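Local coordinates for protein motility-associated killing factor MakB (Vibrio cholerae serotype O1, PDB 6W1W) that probably acts as one component of a three-part cytotoxin of Vibrio cholerae that resembles the alpha-pore-forming toxins, at residues A[192-197]-A[217-222]. Numbering follows the deposited sequence.
Sequences YIQSMV and ALFTVG. With EDO (1,2-ethanediol), chain C.
Tyr192, just before the strand, touches Phe219 loosely: CB of Phe219 lies at the edge of the Tyr192 ring, near its plane. The Tyr192 hydroxyl is hydrogen-bonded to the carbonyl oxygen of Asn180. Ile193 pairs with Thr220 through two backbone bonds. Ile193 N to Thr220 O is 2.9 Å but bent, at 133°; Thr220 N to Ile193 O is straighter, at 164°. On the same face, the CB and CG2 of Ile193 rest against Thr220 OG1, with CB to OG1 at 3.4 Å. Thr220 OG1 itself is hydrogen-bonded to the carbonyl oxygen of Tyr223. Gln194 faces the other way and lies alongside Phe219, both side chains pointing the same way. With CG anti to the backbone N (chi1 173°) and an extended chain, its amide reaches the edge of the Phe219 ring, steeply tilted to the ring plane. Gln194 OE1 sits 3.4 Å from Phe219 CE2. Gln194 and Phe219 form a non-hydrogen-bonded pair. The next pair, Ser195 and Leu218, is hydrogen-bonded: Ser195 N to Leu218 O is 3.1 Å, and Leu218 N to Ser195 O is 2.8 Å. Met196 bends back, so that its SD lies 4.0 Å from Ala217 CB. Val197 lays CG2 against Leu218 CB at 3.8 Å.

This antiparallel ladder forms the open end of the beta hairpin 193-203/209-220, which probably corresponds to the beta tongue of ClyA-like alpha-pore-forming toxins. Helix 9-35 packs on the face of Gln194, Met196, Ala217 and Phe219, whereas helix 225-230 covers Ser195 and Leu218 on the other. Strand 338-346 continues the sheet beyond Gln194 and Met196, parallel to strand 193-203.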
ATOM      1  N   TYR A 192      -1.172 -11.326  10.100  1.00105.98           N
ATOM      2  CA  TYR A 192      -2.249 -10.840   9.252  1.00111.03           C
ATOM      3  C   TYR A 192      -2.545 -11.838   8.133  1.00107.11           C
ATOM      4  O   TYR A 192      -1.727 -12.696   7.794  1.00107.85           O
ATOM      5  CB  TYR A 192      -1.897  -9.462   8.678  1.00109.63           C
ATOM      6  CG  TYR A 192      -2.054  -8.338   9.683  1.00119.60           C
ATOM      7  CD1 TYR A 192      -2.996  -7.333   9.498  1.00126.18           C
ATOM      8  CD2 TYR A 192      -1.278  -8.298  10.833  1.00128.31           C
ATOM      9  CE1 TYR A 192      -3.149  -6.310  10.428  1.00125.51           C
ATOM     10  CE2 TYR A 192      -1.424  -7.284  11.764  1.00128.98           C
ATOM     11  CZ  TYR A 192      -2.358  -6.294  11.559  1.00121.59           C
ATOM     12  OH  TYR A 192      -2.491  -5.295  12.498  1.00108.70           O
ATOM     13  N   ILE A 193      -3.745 -11.723   7.570  1.00 97.10           N
ATOM     14  CA  ILE A 193      -4.204 -12.592   6.496  1.00 95.63           C
ATOM     15  C   ILE A 193      -4.669 -11.722   5.341  1.00107.58           C
ATOM     16  O   ILE A 193      -5.529 -10.853   5.520  1.00107.08           O
ATOM     17  CB  ILE A 193      -5.338 -13.530   6.955  1.00 95.01           C
ATOM     18  CG1 ILE A 193      -4.796 -14.577   7.930  1.00 98.99           C
ATOM     19  CG2 ILE A 193      -6.008 -14.191   5.757  1.00 91.98           C
ATOM     20  CD1 ILE A 193      -5.822 -15.595   8.367  1.00 97.34           C
ATOM     21  N   GLN A 194      -4.104 -11.960   4.162  1.00115.60           N
ATOM     22  CA  GLN A 194      -4.418 -11.202   2.958  1.00106.11           C
ATOM     23  C   GLN A 194      -5.223 -12.089   2.016  1.00 95.24           C
ATOM     24  O   GLN A 194      -4.724 -13.122   1.553  1.00101.21           O
ATOM     25  CB  GLN A 194      -3.135 -10.703   2.289  1.00109.40           C
ATOM     26  CG  GLN A 194      -3.333 -10.044   0.933  1.00132.79           C
ATOM     27  CD  GLN A 194      -2.063  -9.392   0.420  1.00138.54           C
ATOM     28  OE1 GLN A 194      -1.203  -8.990   1.204  1.00138.88           O
ATOM     29  NE2 GLN A 194      -1.936  -9.289  -0.901  1.00129.83           N
ATOM     30  N   SER A 195      -6.464 -11.693   1.745  1.00 86.34           N
ATOM     31  CA  SER A 195      -7.353 -12.430   0.857  1.00 93.13           C
ATOM     32  C   SER A 195      -7.873 -11.496  -0.224  1.00 90.87           C
ATOM     33  O   SER A 195      -8.184 -10.332   0.047  1.00 90.65           O
ATOM     34  CB  SER A 195      -8.532 -13.039   1.628  1.00111.91           C
ATOM     35  OG  SER A 195      -8.152 -13.459   2.931  1.00 95.09           O
ATOM     36  N   MET A 196      -7.977 -12.010  -1.448  1.00 89.04           N
ATOM     37  CA  MET A 196      -8.395 -11.205  -2.591  1.00100.54           C
ATOM     38  C   MET A 196      -9.914 -11.242  -2.718  1.00 94.47           C
ATOM     39  O   MET A 196     -10.505 -12.317  -2.864  1.00 97.93           O
ATOM     40  CB  MET A 196      -7.731 -11.701  -3.877  1.00105.47           C
ATOM     41  CG  MET A 196      -6.219 -11.507  -3.923  1.00 96.42           C
ATOM     42  SD  MET A 196      -5.688  -9.817  -3.547  1.00112.58           S
ATOM     43  CE  MET A 196      -6.490  -8.892  -4.855  1.00105.15           C
ATOM     44  N   VAL A 197     -10.538 -10.071  -2.672  1.00 87.03           N
ATOM     45  CA  VAL A 197     -11.988  -9.952  -2.756  1.00 95.74           C
ATOM     46  C   VAL A 197     -12.322  -9.418  -4.144  1.00 93.93           C
ATOM     47  O   VAL A 197     -12.176  -8.224  -4.421  1.00 81.41           O
ATOM     48  CB  VAL A 197     -12.549  -9.050  -1.654  1.00 80.81           C
ATOM     49  CG1 VAL A 197     -14.061  -8.973  -1.755  1.00 78.59           C
ATOM     50  CG2 VAL A 197     -12.119  -9.557  -0.302  1.00 78.76           C
ATOM     51  N   ALA A 217      -7.414  -6.518  -1.991  1.00 90.65           N
ATOM     52  CA  ALA A 217      -7.028  -7.281  -0.813  1.00 85.46           C
ATOM     53  C   ALA A 217      -7.798  -6.819   0.415  1.00102.57           C
ATOM     54  O   ALA A 217      -8.060  -5.625   0.593  1.00 89.22           O
ATOM     55  CB  ALA A 217      -5.529  -7.159  -0.551  1.00 92.02           C
ATOM     56  N   LEU A 218      -8.155  -7.784   1.259  1.00114.41           N
ATOM     57  CA  LEU A 218      -8.781  -7.540   2.549  1.00 97.52           C
ATOM     58  C   LEU A 218      -7.885  -8.136   3.627  1.00 87.29           C
ATOM     59  O   LEU A 218      -7.424  -9.275   3.494  1.00 91.58           O
ATOM     60  CB  LEU A 218     -10.185  -8.154   2.595  1.00 94.83           C
ATOM     61  CG  LEU A 218     -11.026  -7.969   3.860  1.00 99.80           C
ATOM     62  CD1 LEU A 218     -11.473  -6.525   4.017  1.00 80.66           C
ATOM     63  CD2 LEU A 218     -12.222  -8.912   3.842  1.00 98.58           C
ATOM     64  N   PHE A 219      -7.619  -7.364   4.678  1.00 79.87           N
ATOM     65  CA  PHE A 219      -6.734  -7.797   5.754  1.00 88.94           C
ATOM     66  C   PHE A 219      -7.558  -8.216   6.974  1.00 98.67           C
ATOM     67  O   PHE A 219      -8.283  -7.398   7.553  1.00 88.70           O
ATOM     68  CB  PHE A 219      -5.743  -6.688   6.119  1.00 92.03           C
ATOM     69  CG  PHE A 219      -4.683  -6.454   5.080  1.00109.01           C
ATOM     70  CD1 PHE A 219      -4.163  -5.184   4.878  1.00128.70           C
ATOM     71  CD2 PHE A 219      -4.198  -7.501   4.309  1.00113.88           C
ATOM     72  CE1 PHE A 219      -3.185  -4.960   3.920  1.00131.15           C
ATOM     73  CE2 PHE A 219      -3.219  -7.284   3.347  1.00114.08           C
ATOM     74  CZ  PHE A 219      -2.713  -6.014   3.154  1.00124.38           C
ATOM     75  N   THR A 220      -7.434  -9.482   7.370  1.00 88.09           N
ATOM     76  CA  THR A 220      -8.117 -10.012   8.542  1.00108.75           C
ATOM     77  C   THR A 220      -7.091 -10.531   9.543  1.00126.61           C
ATOM     78  O   THR A 220      -6.023 -11.016   9.162  1.00126.13           O
ATOM     79  CB  THR A 220      -9.098 -11.136   8.164  1.00104.30           C
ATOM     80  OG1 THR A 220      -8.385 -12.212   7.539  1.00113.65           O
ATOM     81  CG2 THR A 220     -10.163 -10.616   7.209  1.00 95.90           C
ATOM     82  N   VAL A 221      -7.426 -10.433  10.833  1.00143.26           N
ATOM     83  CA  VAL A 221      -6.454 -10.747  11.879  1.00129.27           C
ATOM     84  C   VAL A 221      -6.433 -12.240  12.187  1.00117.93           C
ATOM     85  O   VAL A 221      -5.361 -12.848  12.268  1.00112.93           O
ATOM     86  CB  VAL A 221      -6.736  -9.912  13.142  1.00127.06           C
ATOM     87  CG1 VAL A 221      -6.050  -8.563  13.042  1.00126.28           C
ATOM     88  CG2 VAL A 221      -8.236  -9.745  13.349  1.00130.40           C
ATOM     89  N   GLY A 222      -7.600 -12.853  12.375  1.00101.53           N
ATOM     90  CA  GLY A 222      -7.642 -14.245  12.778  1.00 93.65           C
ATOM     91  C   GLY A 222      -8.700 -15.079  12.083  1.00108.32           C
ATOM     92  O   GLY A 222      -8.521 -16.286  11.893  1.00100.63           O
TER
HETATM   93  C1  EDO C 401     -11.903  -3.980  -0.686  1.00104.57           C
HETATM   94  O1  EDO C 401     -10.931  -4.053   0.366  1.00 84.56           O
HETATM   95  C2  EDO C 401     -11.702  -5.145  -1.652  1.00116.20           C
HETATM   96  O2  EDO C 401     -12.465  -4.937  -2.847  1.00112.17           O